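Local coordinates for protein amorpha-4,11-diene synthase (PDB 4GAX) that probably cyclises farnesyl diphosphate to a sesquiterpene with loss of diphosphate, at residues N141-S146 against L177-V182; D113-S116 against L122-R125; S260-W265 against A301-A306. All coordinates share one frame; numbering follows the deposited sequence.

Overall arrangement
Contacts 1 and 2 belong to the N-terminal terpene synthase domain, with centres about 15 Å apart, and they touch: Leu177 CD1 packs at 3.7 Å against Phe124 CZ. Helix 120-129 takes part directly in contact 2, and through Phe124 it also packs against the helix of contact 1. Contact 3 is on the other side of the chain's centre, about 47 Å from contact 1 and 41 Å from contact 2, centre to centre. Chemistry follows place: contact 1 is a single ion pair at the surface, contact 2 a buried stack of two indoles, and contact 3 partly buried aliphatic packing between two helices that meet at a shallow angle.

Contact 1 (N141-S146 against L177-V182); sequences NHKDES and LEDALV
A surface salt bridge in the N-terminal all-helical domain, Lys143 to Asp179, ties the long loop that follows helix 120-129 to the flank of helix 175-194. Lys143 NZ stands 3.2 Å from Asp179 OD2, and this ion pair is essentially the whole contact. The bridge is one-sided. The ammonium group reaches OD2 alone, with Asp179 OD1 turned away and 5.2 Å from Lys143 NZ. It comes in from the CB side of the carboxylate rather than between the two oxygens, which is why Lys143 NZ is also 3.9 Å from Asp179 CB.

Both side chains leave their backbones heading for one another, yet they meet at about a right angle. The lysine is not stretched out: its chain kinks at chi2 (-122°) and again at chi3 (-101°), and these two bends swing the terminal amine across to the helix. Asp179 has CG beside its own backbone N, chi1 -72°, which lays the carboxylate out from the helix flank to meet it. With a single ion pair between partly exposed groups, the link is likely to be a modest one.

Lys143 has a second partner in Phe149, a cation-pi contact later in the same loop. On the helix, Glu178 turns elsewhere and forms salt bridges with Arg170 and Lys505, while Leu177 and Ala180 pack inward, Leu177 on Phe124 and Ala180 on Leu163. The arrangement is that of an amphipathic helix in an alpha-helical terpene synthase domain, apolar residues facing the bundle and a charged one at its outer side pairing with a connecting loop.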
ATOM      1  N   ASN A 141     -13.256  28.088  -9.973  1.00 38.62           N
ATOM      2  CA  ASN A 141     -12.834  28.918 -11.103  1.00 43.00           C
ATOM      3  C   ASN A 141     -12.030  28.188 -12.183  1.00 39.30           C
ATOM      4  O   ASN A 141     -11.398  28.810 -13.040  1.00 38.00           O
ATOM      5  CB  ASN A 141     -12.158  30.203 -10.626  1.00 53.59           C
ATOM      6  CG  ASN A 141     -13.116  31.098  -9.856  1.00 64.56           C
ATOM      7  OD1 ASN A 141     -14.217  31.416 -10.327  1.00 65.47           O
ATOM      8  ND2 ASN A 141     -12.713  31.485  -8.651  1.00 68.10           N
ATOM      9  N   HIS A 142     -12.059  26.859 -12.140  1.00 25.59           N
ATOM     10  CA  HIS A 142     -11.621  26.068 -13.296  1.00 24.96           C
ATOM     11  C   HIS A 142     -12.751  26.028 -14.330  1.00 26.22           C
ATOM     12  O   HIS A 142     -12.544  25.639 -15.481  1.00 27.46           O
ATOM     13  CB  HIS A 142     -11.245  24.649 -12.876  1.00 23.94           C
ATOM     14  CG  HIS A 142      -9.880  24.552 -12.279  1.00 31.37           C
ATOM     15  ND1 HIS A 142      -9.533  25.200 -11.113  1.00 34.09           N
ATOM     16  CD2 HIS A 142      -8.766  23.908 -12.700  1.00 40.06           C
ATOM     17  CE1 HIS A 142      -8.264  24.947 -10.836  1.00 42.15           C
ATOM     18  NE2 HIS A 142      -7.777  24.167 -11.786  1.00 45.25           N
ATOM     19  N   LYS A 143     -13.944  26.458 -13.918  1.00 29.60           N
ATOM     20  CA  LYS A 143     -15.104  26.443 -14.813  1.00 29.98           C
ATOM     21  C   LYS A 143     -15.554  27.841 -15.207  1.00 35.80           C
ATOM     22  O   LYS A 143     -15.390  28.799 -14.441  1.00 27.22           O
ATOM     23  CB  LYS A 143     -16.268  25.699 -14.160  1.00 37.44           C
ATOM     24  CG  LYS A 143     -15.883  24.319 -13.668  1.00 45.95           C
ATOM     25  CD  LYS A 143     -16.737  23.236 -14.294  1.00 56.64           C
ATOM     26  CE  LYS A 143     -17.823  22.771 -13.338  1.00 52.03           C
ATOM     27  NZ  LYS A 143     -18.306  21.405 -13.685  1.00 54.60           N
ATOM     28  N   ASP A 144     -16.136  27.927 -16.403  1.00 34.27           N
ATOM     29  CA  ASP A 144     -16.802  29.124 -16.910  1.00 43.12           C
ATOM     30  C   ASP A 144     -17.895  29.664 -16.011  1.00 35.88           C
ATOM     31  O   ASP A 144     -18.276  29.036 -15.027  1.00 41.09           O
ATOM     32  CB  ASP A 144     -17.509  28.773 -18.217  1.00 53.15           C
ATOM     33  CG  ASP A 144     -16.656  29.013 -19.413  1.00 63.30           C
ATOM     34  OD1 ASP A 144     -15.584  29.639 -19.250  1.00 68.94           O
ATOM     35  OD2 ASP A 144     -17.060  28.592 -20.515  1.00 66.22           O
ATOM     36  N   GLU A 145     -18.427  30.823 -16.396  1.00 41.74           N
ATOM     37  CA  GLU A 145     -19.679  31.320 -15.837  1.00 47.90           C
ATOM     38  C   GLU A 145     -20.805  30.335 -16.194  1.00 44.97           C
ATOM     39  O   GLU A 145     -21.783  30.190 -15.459  1.00 49.55           O
ATOM     40  CB  GLU A 145     -19.986  32.706 -16.413  1.00 59.22           C
ATOM     41  CG  GLU A 145     -21.136  33.443 -15.741  1.00 70.51           C
ATOM     42  CD  GLU A 145     -21.671  34.594 -16.591  1.00 80.20           C
ATOM     43  OE1 GLU A 145     -20.854  35.358 -17.155  1.00 83.35           O
ATOM     44  OE2 GLU A 145     -22.911  34.730 -16.700  1.00 78.20           O
ATOM     45  N   SER A 146     -20.636  29.649 -17.323  1.00 37.10           N
ATOM     46  CA  SER A 146     -21.573  28.633 -17.805  1.00 40.66           C
ATOM     47  C   SER A 146     -21.443  27.310 -17.056  1.00 35.28           C
ATOM     48  O   SER A 146     -22.304  26.432 -17.158  1.00 38.29           O
ATOM     49  CB  SER A 146     -21.346  28.380 -19.298  1.00 49.48           C
ATOM     50  OG  SER A 146     -21.742  29.506 -20.062  1.00 63.50           O
ATOM     51  N   LEU A 177     -15.244  17.237  -8.973  1.00 19.77           N
ATOM     52  CA  LEU A 177     -14.151  16.303  -9.295  1.00 19.17           C
ATOM     53  C   LEU A 177     -14.600  15.071 -10.093  1.00 17.17           C
ATOM     54  O   LEU A 177     -13.818  14.510 -10.876  1.00 22.17           O
ATOM     55  CB  LEU A 177     -13.391  15.870  -8.044  1.00 18.92           C
ATOM     56  CG  LEU A 177     -12.634  16.984  -7.329  1.00 23.28           C
ATOM     57  CD1 LEU A 177     -12.089  16.438  -6.003  1.00 19.37           C
ATOM     58  CD2 LEU A 177     -11.514  17.530  -8.176  1.00 19.73           C
ATOM     59  N   GLU A 178     -15.834  14.613  -9.892  1.00 17.36           N
ATOM     60  CA  GLU A 178     -16.375  13.635 -10.835  1.00 18.80           C
ATOM     61  C   GLU A 178     -16.345  14.242 -12.255  1.00 25.53           C
ATOM     62  O   GLU A 178     -15.887  13.615 -13.217  1.00 24.50           O
ATOM     63  CB  GLU A 178     -17.817  13.258 -10.460  1.00 20.97           C
ATOM     64  CG  GLU A 178     -17.948  12.557  -9.119  1.00 33.21           C
ATOM     65  CD  GLU A 178     -17.248  11.209  -9.091  1.00 30.65           C
ATOM     66  OE1 GLU A 178     -17.154  10.555 -10.164  1.00 30.18           O
ATOM     67  OE2 GLU A 178     -16.806  10.800  -7.989  1.00 22.61           O
ATOM     68  N   ASP A 179     -16.838  15.470 -12.375  1.00 22.49           N
ATOM     69  CA  ASP A 179     -16.812  16.181 -13.652  1.00 26.70           C
ATOM     70  C   ASP A 179     -15.390  16.328 -14.179  1.00 21.93           C
ATOM     71  O   ASP A 179     -15.125  16.098 -15.366  1.00 21.21           O
ATOM     72  CB  ASP A 179     -17.447  17.568 -13.500  1.00 26.05           C
ATOM     73  CG  ASP A 179     -18.962  17.503 -13.341  1.00 31.87           C
ATOM     74  OD1 ASP A 179     -19.531  16.400 -13.522  1.00 27.23           O
ATOM     75  OD2 ASP A 179     -19.585  18.555 -13.058  1.00 27.62           O
ATOM     76  N   ALA A 180     -14.475  16.719 -13.303  1.00 22.22           N
ATOM     77  CA  ALA A 180     -13.092  16.955 -13.728  1.00 23.65           C
ATOM     78  C   ALA A 180     -12.432  15.668 -14.197  1.00 19.22           C
ATOM     79  O   ALA A 180     -11.560  15.687 -15.075  1.00 20.60           O
ATOM     80  CB  ALA A 180     -12.279  17.605 -12.603  1.00 20.31           C
ATOM     81  N   LEU A 181     -12.844  14.541 -13.617  1.00 21.54           N
ATOM     82  CA  LEU A 181     -12.248  13.259 -13.989  1.00 17.42           C
ATOM     83  C   LEU A 181     -12.649  12.904 -15.419  1.00 22.40           C
ATOM     84  O   LEU A 181     -11.811  12.506 -16.236  1.00 24.84           O
ATOM     85  CB  LEU A 181     -12.672  12.150 -13.015  1.00 23.93           C
ATOM     86  CG  LEU A 181     -12.160  10.744 -13.386  1.00 29.00           C
ATOM     87  CD1 LEU A 181     -10.635  10.744 -13.612  1.00 26.40           C
ATOM     88  CD2 LEU A 181     -12.532   9.702 -12.326  1.00 26.26           C
ATOM     89  N   VAL A 182     -13.928  13.076 -15.733  1.00 19.04           N
ATOM     90  CA  VAL A 182     -14.419  12.808 -17.085  1.00 24.45           C
ATOM     91  C   VAL A 182     -13.745  13.727 -18.110  1.00 25.54           C
ATOM     92  O   VAL A 182     -13.313  13.274 -19.173  1.00 23.44           O
ATOM     93  CB  VAL A 182     -15.958  12.961 -17.153  1.00 25.58           C
ATOM     94  CG1 VAL A 182     -16.450  12.906 -18.604  1.00 33.93           C
ATOM     95  CG2 VAL A 182     -16.625  11.878 -16.319  1.00 29.39           C
TER

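Contact 2 (D113-S116 against L122-R125); sequences DNWS and LWFR
Trp115 and Trp123 lie almost flat on one another, two indoles in an offset stack with their five-membered rings 10° from parallel and the ring centroids 4.2 Å apart. They slide past each other in opposite directions, each pointing its far end beyond the other's root, so each ring receives the other's CB. Trp115 CB sits 3.4 Å from the centroid of the Trp123 six-membered ring, 17° off the normal. In return, Trp123 CB stands 3.8 Å from the centroid of the Trp115 five-membered ring, almost exactly on its normal. Two reciprocal CH-pi contacts thus flank the stack, and Trp115 CB lies 3.4 Å from both Trp123 CD2 and Trp123 CE2, the two atoms of the bond shared by the indole's rings.

Trp115 holds CG opposite its backbone N, chi1 -176°, which carries the indole out of the loop and over the helix residue. Its NE1 is bonded to Ala118 O, which helps fix the ring's rotation. Beyond the other end of the stack, Asp113 O lies 3.8 Å from Trp123 CH2, at a slant to the ring; the Asp113 side chain starts away from the helix and bends back, its OD1 bonded to Thr135 N. Leucine in place of Trp123 would probably leave the face of Trp115 with little to lie on and open a gap beneath Asp113.

The pair fills the corner between helix 97-111 and helix 120-129. Ile107 of the first touches both indoles, Leu81 of helix 77-89 does likewise, and Tyr111 meets Trp115 edge-to-face; Val134 and Val138, from the following loop, pack on Trp123.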
ATOM      1  N   ASP A 113      -8.224  27.036   3.655  1.00 23.89           N
ATOM      2  CA  ASP A 113      -8.951  26.458   2.531  1.00 26.54           C
ATOM      3  C   ASP A 113      -8.993  27.398   1.323  1.00 33.66           C
ATOM      4  O   ASP A 113      -9.629  27.087   0.314  1.00 31.95           O
ATOM      5  CB  ASP A 113     -10.374  26.127   2.982  1.00 32.93           C
ATOM      6  CG  ASP A 113     -11.051  25.113   2.089  1.00 39.69           C
ATOM      7  OD1 ASP A 113     -10.409  24.115   1.672  1.00 37.39           O
ATOM      8  OD2 ASP A 113     -12.243  25.326   1.813  1.00 41.75           O
ATOM      9  N   ASN A 114      -8.308  28.535   1.412  1.00 23.72           N
ATOM     10  CA  ASN A 114      -8.491  29.595   0.406  1.00 28.81           C
ATOM     11  C   ASN A 114      -7.323  29.831  -0.548  1.00 32.98           C
ATOM     12  O   ASN A 114      -7.104  30.958  -0.999  1.00 33.27           O
ATOM     13  CB  ASN A 114      -8.856  30.919   1.082  1.00 28.97           C
ATOM     14  CG  ASN A 114     -10.087  30.806   1.952  1.00 36.59           C
ATOM     15  OD1 ASN A 114     -11.179  30.486   1.466  1.00 37.09           O
ATOM     16  ND2 ASN A 114      -9.924  31.075   3.245  1.00 38.32           N
ATOM     17  N   TRP A 115      -6.569  28.780  -0.850  1.00 24.82           N
ATOM     18  CA  TRP A 115      -5.548  28.859  -1.894  1.00 24.04           C
ATOM     19  C   TRP A 115      -6.166  29.312  -3.206  1.00 30.80           C
ATOM     20  O   TRP A 115      -7.217  28.805  -3.618  1.00 32.67           O
ATOM     21  CB  TRP A 115      -4.927  27.486  -2.136  1.00 19.18           C
ATOM     22  CG  TRP A 115      -3.801  27.483  -3.135  1.00 20.10           C
ATOM     23  CD1 TRP A 115      -3.900  27.326  -4.496  1.00 22.97           C
ATOM     24  CD2 TRP A 115      -2.402  27.637  -2.846  1.00 20.66           C
ATOM     25  NE1 TRP A 115      -2.649  27.377  -5.065  1.00 19.93           N
ATOM     26  CE2 TRP A 115      -1.711  27.558  -4.076  1.00 23.75           C
ATOM     27  CE3 TRP A 115      -1.664  27.840  -1.668  1.00 24.83           C
ATOM     28  CZ2 TRP A 115      -0.325  27.673  -4.164  1.00 28.53           C
ATOM     29  CZ3 TRP A 115      -0.296  27.950  -1.751  1.00 20.51           C
ATOM     30  CH2 TRP A 115       0.363  27.871  -2.995  1.00 30.39           C
ATOM     31  N   SER A 116      -5.509  30.252  -3.871  1.00 29.19           N
ATOM     32  CA  SER A 116      -5.951  30.685  -5.188  1.00 38.21           C
ATOM     33  C   SER A 116      -4.756  31.128  -6.009  1.00 50.36           C
ATOM     34  O   SER A 116      -4.641  32.299  -6.359  1.00 68.21           O
ATOM     35  CB  SER A 116      -6.945  31.846  -5.073  1.00 42.38           C
ATOM     36  OG  SER A 116      -6.310  33.004  -4.547  1.00 45.85           O
ATOM     37  N   LEU A 122      -2.525  21.018  -7.652  1.00 16.71           N
ATOM     38  CA  LEU A 122      -1.436  20.386  -6.906  1.00 22.38           C
ATOM     39  C   LEU A 122      -1.596  20.673  -5.417  1.00 24.91           C
ATOM     40  O   LEU A 122      -1.411  19.794  -4.572  1.00 18.70           O
ATOM     41  CB  LEU A 122      -0.074  20.893  -7.410  1.00 19.15           C
ATOM     42  CG  LEU A 122       1.136  20.389  -6.623  1.00 23.12           C
ATOM     43  CD1 LEU A 122       1.184  18.853  -6.683  1.00 20.67           C
ATOM     44  CD2 LEU A 122       2.424  20.997  -7.131  1.00 19.07           C
ATOM     45  N   TRP A 123      -1.968  21.903  -5.092  1.00 14.87           N
ATOM     46  CA  TRP A 123      -2.167  22.267  -3.697  1.00 14.13           C
ATOM     47  C   TRP A 123      -3.208  21.348  -3.074  1.00 24.63           C
ATOM     48  O   TRP A 123      -3.000  20.815  -1.984  1.00 20.53           O
ATOM     49  CB  TRP A 123      -2.609  23.726  -3.582  1.00 15.65           C
ATOM     50  CG  TRP A 123      -3.215  24.076  -2.243  1.00 20.27           C
ATOM     51  CD1 TRP A 123      -2.543  24.413  -1.104  1.00 19.36           C
ATOM     52  CD2 TRP A 123      -4.616  24.134  -1.918  1.00 21.28           C
ATOM     53  NE1 TRP A 123      -3.440  24.679  -0.082  1.00 18.18           N
ATOM     54  CE2 TRP A 123      -4.718  24.507  -0.558  1.00 18.83           C
ATOM     55  CE3 TRP A 123      -5.794  23.899  -2.643  1.00 22.13           C
ATOM     56  CZ2 TRP A 123      -5.944  24.668   0.088  1.00 20.76           C
ATOM     57  CZ3 TRP A 123      -7.013  24.049  -2.004  1.00 24.15           C
ATOM     58  CH2 TRP A 123      -7.082  24.436  -0.652  1.00 21.83           C
ATOM     59  N   PHE A 124      -4.310  21.142  -3.792  1.00 16.45           N
ATOM     60  CA  PHE A 124      -5.430  20.362  -3.280  1.00 22.84           C
ATOM     61  C   PHE A 124      -4.974  18.942  -2.948  1.00 18.74           C
ATOM     62  O   PHE A 124      -5.256  18.420  -1.865  1.00 19.51           O
ATOM     63  CB  PHE A 124      -6.556  20.352  -4.324  1.00 24.84           C
ATOM     64  CG  PHE A 124      -7.703  19.447  -3.991  1.00 21.04           C
ATOM     65  CD1 PHE A 124      -8.729  19.877  -3.171  1.00 23.70           C
ATOM     66  CD2 PHE A 124      -7.772  18.171  -4.535  1.00 19.76           C
ATOM     67  CE1 PHE A 124      -9.816  19.037  -2.873  1.00 21.89           C
ATOM     68  CE2 PHE A 124      -8.842  17.335  -4.266  1.00 11.38           C
ATOM     69  CZ  PHE A 124      -9.871  17.767  -3.421  1.00 16.70           C
ATOM     70  N   ARG A 125      -4.276  18.320  -3.888  1.00 17.80           N
ATOM     71  CA  ARG A 125      -3.853  16.941  -3.715  1.00 27.82           C
ATOM     72  C   ARG A 125      -2.803  16.774  -2.610  1.00 22.39           C
ATOM     73  O   ARG A 125      -2.893  15.855  -1.796  1.00 19.35           O
ATOM     74  CB  ARG A 125      -3.335  16.373  -5.042  1.00 23.08           C
ATOM     75  CG  ARG A 125      -2.837  14.946  -4.923  1.00 13.73           C
ATOM     76  CD  ARG A 125      -2.472  14.359  -6.275  1.00 14.87           C
ATOM     77  NE  ARG A 125      -1.307  15.019  -6.883  1.00 19.45           N
ATOM     78  CZ  ARG A 125      -0.054  14.870  -6.453  1.00 26.44           C
ATOM     79  NH1 ARG A 125       0.209  14.076  -5.415  1.00 24.70           N
ATOM     80  NH2 ARG A 125       0.942  15.500  -7.070  1.00 17.54           N
TER

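Contact 3 (S260-W265 against A301-A306); sequences SQLSKW and ARIFLA
Segments 260-265 and 301-306, parts of helices 238-269 and 299-322, run in nearly the same direction, their axes 30° apart (signed crossing angle -30°) and 10.6 Å from each other at closest approach. The backbones come nearest at Leu262 and Ile303, whose CA atoms are 6.9 Å apart. Side chains bridge that spacing, Leu262 foremost.

Its two methyls are placed differently. Leu262 CD1 presses on Ala306 CB alone, at 3.5 Å, while Leu262 CD2 lies between Ala306 CB at 3.9 Å and Ile303, whose O is 3.7 Å and CG2 4.0 Å away. The small Ala306 lets the leucine tip come close to the helix backbone. Leu262 places CG beside its own N, chi1 -78°, and this directs the fork across the gap. Ile303 reaches the other way with its longer branch, where CD1 meets Gln261 NE2 at 3.5 Å; the two side chains cross roughly at right angles, a van der Waals touch at the more exposed margin.

Tyr286 of helix 282-292 also touches Leu262, and Arg302 forms a salt bridge with Glu258 one turn back on the first helix. Two helices running in roughly the same direction and packed through leucine, isoleucine and alanine are in keeping with the all-helical class I terpene synthase fold; helix 299-322 carries, further along, the aspartate-rich DDxxD sequence that binds magnesium in this family.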
ATOM      1  N   SER A 260      17.279 -10.765   2.002  1.00 20.18           N
ATOM      2  CA  SER A 260      18.290 -11.785   2.283  1.00 27.66           C
ATOM      3  C   SER A 260      18.094 -12.426   3.670  1.00 23.03           C
ATOM      4  O   SER A 260      18.186 -13.656   3.829  1.00 22.72           O
ATOM      5  CB  SER A 260      19.692 -11.178   2.183  1.00 29.30           C
ATOM      6  OG  SER A 260      20.673 -12.100   2.628  1.00 34.87           O
ATOM      7  N   GLN A 261      17.856 -11.589   4.675  1.00 23.86           N
ATOM      8  CA  GLN A 261      17.605 -12.075   6.026  1.00 24.34           C
ATOM      9  C   GLN A 261      16.315 -12.897   6.063  1.00 26.99           C
ATOM     10  O   GLN A 261      16.261 -13.957   6.668  1.00 21.31           O
ATOM     11  CB  GLN A 261      17.525 -10.897   7.004  1.00 21.70           C
ATOM     12  CG  GLN A 261      18.828 -10.121   7.107  1.00 30.54           C
ATOM     13  CD  GLN A 261      18.676  -8.787   7.821  1.00 39.37           C
ATOM     14  OE1 GLN A 261      19.304  -7.795   7.449  1.00 35.81           O
ATOM     15  NE2 GLN A 261      17.849  -8.762   8.858  1.00 31.06           N
ATOM     16  N   LEU A 262      15.280 -12.421   5.385  1.00 20.80           N
ATOM     17  CA  LEU A 262      14.027 -13.161   5.317  1.00 20.47           C
ATOM     18  C   LEU A 262      14.161 -14.469   4.569  1.00 22.91           C
ATOM     19  O   LEU A 262      13.515 -15.464   4.930  1.00 21.87           O
ATOM     20  CB  LEU A 262      12.935 -12.298   4.688  1.00 21.79           C
ATOM     21  CG  LEU A 262      12.377 -11.293   5.681  1.00 24.81           C
ATOM     22  CD1 LEU A 262      11.668 -10.168   4.922  1.00 27.94           C
ATOM     23  CD2 LEU A 262      11.409 -11.994   6.654  1.00 24.54           C
ATOM     24  N   SER A 263      14.998 -14.466   3.531  1.00 20.75           N
ATOM     25  CA  SER A 263      15.217 -15.656   2.721  1.00 29.32           C
ATOM     26  C   SER A 263      15.893 -16.731   3.545  1.00 27.37           C
ATOM     27  O   SER A 263      15.555 -17.910   3.413  1.00 24.81           O
ATOM     28  CB  SER A 263      16.032 -15.337   1.460  1.00 31.87           C
ATOM     29  OG  SER A 263      15.324 -14.416   0.645  1.00 31.32           O
ATOM     30  N   LYS A 264      16.839 -16.332   4.398  1.00 22.48           N
ATOM     31  CA  LYS A 264      17.554 -17.305   5.242  1.00 31.22           C
ATOM     32  C   LYS A 264      16.625 -17.914   6.284  1.00 24.94           C
ATOM     33  O   LYS A 264      16.609 -19.129   6.480  1.00 29.04           O
ATOM     34  CB  LYS A 264      18.760 -16.665   5.937  1.00 35.53           C
ATOM     35  CG  LYS A 264      20.026 -16.716   5.110  1.00 54.24           C
ATOM     36  CD  LYS A 264      20.986 -15.599   5.482  1.00 61.08           C
ATOM     37  CE  LYS A 264      21.895 -15.264   4.312  1.00 61.24           C
ATOM     38  NZ  LYS A 264      22.888 -14.213   4.659  1.00 66.10           N
ATOM     39  N   TRP A 265      15.877 -17.045   6.958  1.00 23.66           N
ATOM     40  CA  TRP A 265      14.839 -17.448   7.904  1.00 30.12           C
ATOM     41  C   TRP A 265      13.867 -18.448   7.283  1.00 32.66           C
ATOM     42  O   TRP A 265      13.577 -19.498   7.874  1.00 25.62           O
ATOM     43  CB  TRP A 265      14.075 -16.204   8.344  1.00 24.29           C
ATOM     44  CG  TRP A 265      12.892 -16.429   9.261  1.00 26.63           C
ATOM     45  CD1 TRP A 265      12.923 -16.593  10.627  1.00 26.91           C
ATOM     46  CD2 TRP A 265      11.501 -16.436   8.888  1.00 25.60           C
ATOM     47  NE1 TRP A 265      11.640 -16.729  11.116  1.00 24.67           N
ATOM     48  CE2 TRP A 265      10.751 -16.634  10.073  1.00 27.34           C
ATOM     49  CE3 TRP A 265      10.823 -16.308   7.665  1.00 21.91           C
ATOM     50  CZ2 TRP A 265       9.353 -16.693  10.069  1.00 21.88           C
ATOM     51  CZ3 TRP A 265       9.439 -16.370   7.660  1.00 25.30           C
ATOM     52  CH2 TRP A 265       8.715 -16.557   8.855  1.00 24.02           C
ATOM     53  N   ALA A 301      10.151  -3.197  11.117  1.00 20.18           N
ATOM     54  CA  ALA A 301       8.717  -3.409  10.918  1.00 19.36           C
ATOM     55  C   ALA A 301       8.431  -4.212   9.663  1.00 24.98           C
ATOM     56  O   ALA A 301       7.579  -5.099   9.692  1.00 22.91           O
ATOM     57  CB  ALA A 301       7.962  -2.076  10.888  1.00 22.63           C
ATOM     58  N   ARG A 302       9.136  -3.920   8.562  1.00 18.67           N
ATOM     59  CA  ARG A 302       8.951  -4.688   7.331  1.00 21.55           C
ATOM     60  C   ARG A 302       9.304  -6.162   7.496  1.00 23.95           C
ATOM     61  O   ARG A 302       8.606  -7.059   6.987  1.00 21.21           O
ATOM     62  CB  ARG A 302       9.817  -4.113   6.190  1.00 21.49           C
ATOM     63  CG  ARG A 302       9.241  -2.890   5.508  1.00 24.23           C
ATOM     64  CD  ARG A 302      10.002  -2.615   4.210  1.00 18.92           C
ATOM     65  NE  ARG A 302      11.380  -2.200   4.478  1.00 18.98           N
ATOM     66  CZ  ARG A 302      11.722  -0.978   4.874  1.00 24.06           C
ATOM     67  NH1 ARG A 302      10.778  -0.054   5.070  1.00 18.52           N
ATOM     68  NH2 ARG A 302      13.007  -0.679   5.080  1.00 24.17           N
ATOM     69  N   ILE A 303      10.419  -6.421   8.172  1.00 14.35           N
ATOM     70  CA  ILE A 303      10.876  -7.805   8.321  1.00 13.39           C
ATOM     71  C   ILE A 303       9.872  -8.599   9.148  1.00 16.76           C
ATOM     72  O   ILE A 303       9.508  -9.718   8.787  1.00 22.50           O
ATOM     73  CB  ILE A 303      12.286  -7.872   8.940  1.00 24.80           C
ATOM     74  CG1 ILE A 303      13.312  -7.395   7.901  1.00 16.72           C
ATOM     75  CG2 ILE A 303      12.609  -9.297   9.402  1.00 20.25           C
ATOM     76  CD1 ILE A 303      14.717  -7.177   8.467  1.00 20.59           C
ATOM     77  N   PHE A 304       9.385  -8.008  10.236  1.00 17.73           N
ATOM     78  CA  PHE A 304       8.416  -8.701  11.089  1.00 18.38           C
ATOM     79  C   PHE A 304       7.101  -8.931  10.331  1.00 21.57           C
ATOM     80  O   PHE A 304       6.502 -10.000  10.418  1.00 19.63           O
ATOM     81  CB  PHE A 304       8.138  -7.900  12.368  1.00 13.00           C
ATOM     82  CG  PHE A 304       7.210  -8.599  13.306  1.00 21.48           C
ATOM     83  CD1 PHE A 304       7.559  -9.832  13.839  1.00 21.92           C
ATOM     84  CD2 PHE A 304       5.964  -8.065  13.607  1.00 19.28           C
ATOM     85  CE1 PHE A 304       6.689 -10.523  14.696  1.00 22.51           C
ATOM     86  CE2 PHE A 304       5.083  -8.744  14.461  1.00 21.54           C
ATOM     87  CZ  PHE A 304       5.455  -9.976  15.015  1.00 23.50           C
ATOM     88  N   LEU A 305       6.655  -7.915   9.600  1.00 18.86           N
ATOM     89  CA  LEU A 305       5.403  -7.998   8.867  1.00 24.53           C
ATOM     90  C   LEU A 305       5.495  -9.083   7.809  1.00 22.72           C
ATOM     91  O   LEU A 305       4.557  -9.862   7.620  1.00 25.87           O
ATOM     92  CB  LEU A 305       5.060  -6.643   8.243  1.00 22.63           C
ATOM     93  CG  LEU A 305       3.827  -6.551   7.322  1.00 15.64           C
ATOM     94  CD1 LEU A 305       2.544  -6.932   8.048  1.00 20.71           C
ATOM     95  CD2 LEU A 305       3.707  -5.095   6.773  1.00 19.21           C
ATOM     96  N   ALA A 306       6.639  -9.165   7.144  1.00 17.32           N
ATOM     97  CA  ALA A 306       6.834 -10.202   6.142  1.00 13.66           C
ATOM     98  C   ALA A 306       6.712 -11.589   6.777  1.00 22.06           C
ATOM     99  O   ALA A 306       6.080 -12.480   6.204  1.00 18.54           O
ATOM    100  CB  ALA A 306       8.203 -10.038   5.469  1.00 19.25           C
TER